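Local coordinates for protein leucine aminopeptidase (Fimbriiglobus ruber, PDB 7D1B) that binds zinc and probably acts as a glutaminyl cyclase, converting N-terminal glutamine of peptides to pyroglutamate, within the M28 peptidase family, at residues 242-247 / 271-276; 281-286 / 299-304. All coordinates share one frame; numbering follows the deposited sequence.

In the fold
Followed from the N terminus, the chain leaves strand 225-232 of the mixed sheet and enters 242-247. Interaction 1 pairs this segment with 271-276, closing a loop of 23 residues that is mostly helix (246-251 and 253-266). Interaction 2 follows in series: 281-286 meets 299-304 around helix 287-292 and the start of strand 297-300, the outermost strand at one side of the sheet. The two loops neither nest nor cross. Their centres lie about 9 Å apart and are joined directly, since R275 forms a salt bridge with D282 and E245 accepts from the backbone N of V283. Together they tie the small parallel pair to the loop near the zinc site.

Interaction 1 of 2, residues 242-247 / 271-276; sequences LAMEGY and FVNERG
L242 and M244 pair with F271 and R275 as parallel beta bridges, and the two-residue shift between the bridges defines a beta bulge. Three backbone bonds support this: V272 N to L242 O, M244 N to E274 O and, shortest at 2.8 Å, G276 N to M244 O. M244 O takes a second bond from R275 NH1 (3.3 Å), in the carbonyl plane on a lone pair, while the oxygen sits 28° out of the guanidinium plane. A bend at chi2 (76°) turns that guanidinium back, one face over G246 CA; its NH1 also bonds T281 O. E245 OE2 accepts from Y247 N as the N-cap, and OE1 bonds S248.

Among apolar contacts, L242 CD1 sits over the F271 ring, 3.9 Å from the centroid and 16° off the normal, while A243 CB meets V272 CG2 at 3.8 Å. The extended M244 chain brings CE into van der Waals contact with N273 ND2 at 3.4 Å. An alanine replacing M244 ends the chain at CB, which would probably open a gap against V256 and W260 and free the N273 amide to turn. M244 O is thus held chiefly by G276 N, with a longer, bent bond from R275 added.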
loop_
_atom_site.group_PDB
_atom_site.type_symbol
_atom_site.label_atom_id
_atom_site.label_comp_id
_atom_site.label_asym_id
_atom_site.label_seq_id
_atom_site.Cartn_x
_atom_site.Cartn_y
_atom_site.Cartn_z
ATOM N N LEU A 242 3.673 11.652 8.575
ATOM C CA LEU A 242 3.100 10.315 8.774
ATOM C C LEU A 242 2.752 10.197 10.250
ATOM O O LEU A 242 3.581 9.830 11.083
ATOM C CB LEU A 242 4.062 9.226 8.289
ATOM C CG LEU A 242 4.517 9.343 6.827
ATOM C CD1 LEU A 242 5.522 8.246 6.503
ATOM C CD2 LEU A 242 3.335 9.324 5.853
ATOM N N ALA A 243 1.514 10.569 10.572
ATOM C CA ALA A 243 1.017 10.602 11.935
ATOM C C ALA A 243 0.199 9.350 12.233
ATOM O O ALA A 243 0.040 8.461 11.398
ATOM C CB ALA A 243 0.239 11.904 12.186
ATOM N N MET A 244 -0.318 9.278 13.454
ATOM C CA MET A 244 -0.956 8.071 13.956
ATOM C C MET A 244 -2.471 8.213 13.861
ATOM O O MET A 244 -3.065 9.086 14.498
ATOM C CB MET A 244 -0.518 7.850 15.397
ATOM C CG MET A 244 0.980 7.644 15.497
ATOM S SD MET A 244 1.511 7.620 17.212
ATOM C CE MET A 244 3.167 6.952 17.032
ATOM N N GLU A 245 -3.104 7.370 13.057
ATOM C CA GLU A 245 -4.565 7.455 13.007
ATOM C C GLU A 245 -5.203 6.346 13.809
ATOM O O GLU A 245 -4.555 5.364 14.177
ATOM C CB GLU A 245 -5.214 7.627 11.626
ATOM C CG GLU A 245 -5.153 6.433 10.668
ATOM C CD GLU A 245 -6.128 5.296 11.002
ATOM O OE1 GLU A 245 -5.666 4.141 11.031
ATOM O OE2 GLU A 245 -7.327 5.548 11.268
ATOM N N GLY A 246 -6.476 6.563 14.129
ATOM C CA GLY A 246 -7.088 5.833 15.215
ATOM C C GLY A 246 -7.270 4.354 14.956
ATOM O O GLY A 246 -7.123 3.545 15.873
ATOM N N TYR A 247 -7.655 3.965 13.733
ATOM C CA TYR A 247 -7.859 2.533 13.533
ATOM C C TYR A 247 -6.548 1.773 13.690
ATOM O O TYR A 247 -6.527 0.665 14.241
ATOM C CB TYR A 247 -8.502 2.256 12.181
ATOM C CG TYR A 247 -9.919 2.745 12.100
ATOM C CD1 TYR A 247 -10.937 2.108 12.794
ATOM C CD2 TYR A 247 -10.243 3.835 11.314
ATOM C CE1 TYR A 247 -12.259 2.554 12.705
ATOM C CE2 TYR A 247 -11.553 4.290 11.212
ATOM C CZ TYR A 247 -12.548 3.652 11.922
ATOM O OH TYR A 247 -13.845 4.102 11.832
ATOM N N PHE A 271 7.923 10.165 10.203
ATOM C CA PHE A 271 7.116 9.416 11.173
ATOM C C PHE A 271 7.054 10.227 12.460
ATOM O O PHE A 271 8.068 10.368 13.157
ATOM C CB PHE A 271 7.708 8.037 11.451
ATOM C CG PHE A 271 7.576 7.072 10.290
ATOM C CD1 PHE A 271 8.455 7.123 9.191
ATOM C CD2 PHE A 271 6.565 6.109 10.283
ATOM C CE1 PHE A 271 8.338 6.232 8.142
ATOM C CE2 PHE A 271 6.440 5.217 9.219
ATOM C CZ PHE A 271 7.321 5.291 8.144
ATOM N N VAL A 272 5.890 10.796 12.765
ATOM C CA VAL A 272 5.736 11.709 13.897
ATOM C C VAL A 272 4.857 11.074 14.968
ATOM O O VAL A 272 3.870 10.388 14.663
ATOM C CB VAL A 272 5.189 13.089 13.462
ATOM C CG1 VAL A 272 6.132 13.726 12.415
ATOM C CG2 VAL A 272 3.759 13.025 12.944
ATOM N N ASN A 273 5.212 11.321 16.230
ATOM C CA ASN A 273 4.417 10.850 17.370
ATOM C C ASN A 273 3.328 11.872 17.668
ATOM O O ASN A 273 3.365 12.596 18.655
ATOM C CB ASN A 273 5.316 10.573 18.569
ATOM C CG ASN A 273 5.999 9.227 18.441
ATOM O OD1 ASN A 273 6.914 9.054 17.639
ATOM N ND2 ASN A 273 5.512 8.245 19.171
ATOM N N GLU A 274 2.333 11.911 16.777
ATOM C CA GLU A 274 1.203 12.827 16.881
ATOM C C GLU A 274 -0.034 12.100 16.394
ATOM O O GLU A 274 0.046 11.194 15.559
ATOM C CB GLU A 274 1.370 14.069 15.994
ATOM C CG GLU A 274 2.616 14.886 16.266
ATOM C CD GLU A 274 2.777 16.075 15.314
ATOM O OE1 GLU A 274 1.800 16.478 14.641
ATOM O OE2 GLU A 274 3.899 16.622 15.249
ATOM N N ARG A 275 -1.188 12.545 16.885
ATOM C CA ARG A 275 -2.462 11.901 16.584
ATOM C C ARG A 275 -3.178 12.618 15.446
ATOM O O ARG A 275 -3.480 13.805 15.550
ATOM C CB ARG A 275 -3.339 11.992 17.835
ATOM C CG ARG A 275 -4.679 11.390 17.689
ATOM C CD ARG A 275 -4.567 9.900 17.750
ATOM N NE ARG A 275 -5.905 9.345 17.779
ATOM C CZ ARG A 275 -6.661 9.187 16.704
ATOM N NH1 ARG A 275 -6.172 9.510 15.504
ATOM N NH2 ARG A 275 -7.911 8.723 16.829
ATOM N N GLY A 276 -3.519 11.882 14.398
ATOM C CA GLY A 276 -4.495 12.368 13.437
ATOM C C GLY A 276 -3.968 13.378 12.428
ATOM O O GLY A 276 -2.786 13.718 12.378
#

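Interaction 2 of 2, residues 281-286 / 299-304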
loop_
_atom_site.group_PDB
_atom_site.type_symbol
_atom_site.label_atom_id
_atom_site.label_comp_id
_atom_site.label_asym_id
_atom_site.label_seq_id
_atom_site.Cartn_x
_atom_site.Cartn_y
_atom_site.Cartn_z
ATOM N N THR A 281 -9.291 12.394 11.874
ATOM C CA THR A 281 -8.573 11.775 12.974
ATOM C C THR A 281 -8.424 10.276 12.729
ATOM O O THR A 281 -7.369 9.699 13.018
ATOM C CB THR A 281 -9.326 12.095 14.283
ATOM O OG1 THR A 281 -9.431 13.521 14.454
ATOM C CG2 THR A 281 -8.624 11.532 15.483
ATOM N N ASP A 282 -9.475 9.646 12.178
ATOM C CA ASP A 282 -9.537 8.229 11.859
ATOM C C ASP A 282 -9.811 8.101 10.372
ATOM O O ASP A 282 -10.642 8.832 9.821
ATOM C CB ASP A 282 -10.671 7.555 12.638
ATOM C CG ASP A 282 -10.385 7.445 14.140
ATOM O OD1 ASP A 282 -9.310 7.887 14.611
ATOM O OD2 ASP A 282 -11.240 6.897 14.852
ATOM N N VAL A 283 -9.108 7.180 9.723
ATOM C CA VAL A 283 -9.110 7.079 8.268
ATOM C C VAL A 283 -9.522 5.665 7.890
ATOM O O VAL A 283 -8.807 4.708 8.197
ATOM C CB VAL A 283 -7.733 7.422 7.671
ATOM C CG1 VAL A 283 -7.810 7.394 6.140
ATOM C CG2 VAL A 283 -7.234 8.787 8.163
ATOM N N LEU A 284 -10.664 5.529 7.226
ATOM C CA LEU A 284 -11.018 4.245 6.634
ATOM C C LEU A 284 -10.081 3.971 5.464
ATOM O O LEU A 284 -9.855 4.844 4.618
ATOM C CB LEU A 284 -12.463 4.278 6.146
ATOM C CG LEU A 284 -13.508 4.437 7.254
ATOM C CD1 LEU A 284 -14.872 4.632 6.630
ATOM C CD2 LEU A 284 -13.480 3.224 8.182
ATOM N N ASP A 285 -9.545 2.758 5.400
ATOM C CA ASP A 285 -8.595 2.435 4.348
ATOM C C ASP A 285 -8.520 0.912 4.245
ATOM O O ASP A 285 -9.270 0.177 4.907
ATOM C CB ASP A 285 -7.246 3.101 4.646
ATOM C CG ASP A 285 -6.472 3.468 3.412
ATOM O OD1 ASP A 285 -6.759 2.949 2.316
ATOM O OD2 ASP A 285 -5.519 4.290 3.535
ATOM N N ASP A 286 -7.608 0.424 3.403
ATOM C CA ASP A 286 -7.479 -1.009 3.178
ATOM C C ASP A 286 -7.045 -1.782 4.417
ATOM O O ASP A 286 -7.155 -3.014 4.411
ATOM C CB ASP A 286 -6.506 -1.267 2.023
ATOM C CG ASP A 286 -7.136 -1.084 0.650
ATOM O OD1 ASP A 286 -8.276 -1.567 0.426
ATOM O OD2 ASP A 286 -6.457 -0.514 -0.228
ATOM N N ASP A 299 -1.867 1.874 8.963
ATOM C CA ASP A 299 -1.865 2.716 7.770
ATOM C C ASP A 299 -0.770 3.764 7.920
ATOM O O ASP A 299 -0.814 4.588 8.840
ATOM C CB ASP A 299 -3.238 3.372 7.616
ATOM C CG ASP A 299 -3.497 3.915 6.226
ATOM O OD1 ASP A 299 -2.616 3.855 5.339
ATOM O OD2 ASP A 299 -4.654 4.393 6.036
ATOM N N VAL A 300 0.222 3.699 7.046
ATOM C CA VAL A 300 1.309 4.667 6.975
ATOM C C VAL A 300 0.864 5.671 5.915
ATOM O O VAL A 300 0.887 5.380 4.710
ATOM C CB VAL A 300 2.635 3.972 6.642
ATOM C CG1 VAL A 300 3.713 5.009 6.327
ATOM C CG2 VAL A 300 3.048 3.110 7.822
ATOM N N ILE A 301 0.416 6.845 6.383
ATOM C CA ILE A 301 -0.369 7.769 5.576
ATOM C C ILE A 301 -0.162 9.180 6.101
ATOM O O ILE A 301 -0.040 9.400 7.309
ATOM C CB ILE A 301 -1.870 7.369 5.620
ATOM C CG1 ILE A 301 -2.750 8.306 4.775
ATOM C CG2 ILE A 301 -2.394 7.278 7.067
ATOM C CD1 ILE A 301 -4.152 7.760 4.525
ATOM N N ASP A 302 -0.185 10.154 5.186
ATOM C CA ASP A 302 -0.388 11.554 5.546
ATOM C C ASP A 302 -1.668 11.982 4.838
ATOM O O ASP A 302 -1.652 12.328 3.651
ATOM C CB ASP A 302 0.789 12.428 5.132
ATOM C CG ASP A 302 0.558 13.896 5.414
ATOM O OD1 ASP A 302 -0.512 14.259 5.974
ATOM O OD2 ASP A 302 1.486 14.683 5.077
ATOM N N PHE A 303 -2.782 11.972 5.578
ATOM C CA PHE A 303 -4.057 12.227 4.933
ATOM C C PHE A 303 -4.238 13.695 4.589
ATOM O O PHE A 303 -5.232 14.036 3.948
ATOM C CB PHE A 303 -5.186 11.693 5.833
ATOM C CG PHE A 303 -6.523 11.486 5.133
ATOM C CD1 PHE A 303 -6.626 11.122 3.784
ATOM C CD2 PHE A 303 -7.692 11.662 5.854
ATOM C CE1 PHE A 303 -7.877 10.928 3.188
ATOM C CE2 PHE A 303 -8.938 11.473 5.255
ATOM C CZ PHE A 303 -9.024 11.103 3.929
ATOM N N ASP A 304 -3.305 14.564 4.984
ATOM C CA ASP A 304 -3.336 15.959 4.569
ATOM C C ASP A 304 -2.584 16.223 3.269
ATOM O O ASP A 304 -2.435 17.386 2.877
ATOM C CB ASP A 304 -2.840 16.861 5.699
ATOM C CG ASP A 304 -3.754 16.834 6.898
ATOM O OD1 ASP A 304 -4.993 16.793 6.707
ATOM O OD2 ASP A 304 -3.236 16.831 8.035
#
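Two buried aspartates meet oxygen to oxygen: D285 OD2 lies only 2.6 Å from D299 OD2. The approach is not flat, because the side chains cross at about a right angle and their carboxylate planes stand 66° apart. D299 OD2 also comes within 3.2 Å of D285 CB, so it reaches over the root of its partner as well as its end. Near-anti placement of CG relative to its own backbone N (chi1 -162°) swings the D299 carboxylate across to the 281-286 loop. On the other acid, D285 OD1 accepts from D286 N at 2.9 Å on its anti side, though tilted well out of the carboxylate plane, a bond that restrains the rotation of the group. L231 of strand 225-232 packs against both aspartates.

Beside the acids lies an apolar cluster built on V283. Its CG1 stands over the centre of the F303 ring, 4.2 Å from the centroid and just 7° off the normal, a CH-pi contact. The other branch, CG2, touches F303 CD2 at 3.7 Å. I301 CD1 bridges the two zones, touching V283 CG1 and lying 3.9 Å from D285 OD2.

The side chain of D285 is about 7 Å from that of D155, a zinc ligand together with E188 and H309, and the side chain of F303 is about 7 Å from the zinc ion. Paired acids next to the zinc-ligand shell are consistent with the carboxylic-acid hydrogen-bond network associated with glutaminyl cyclase activity in the M28 family.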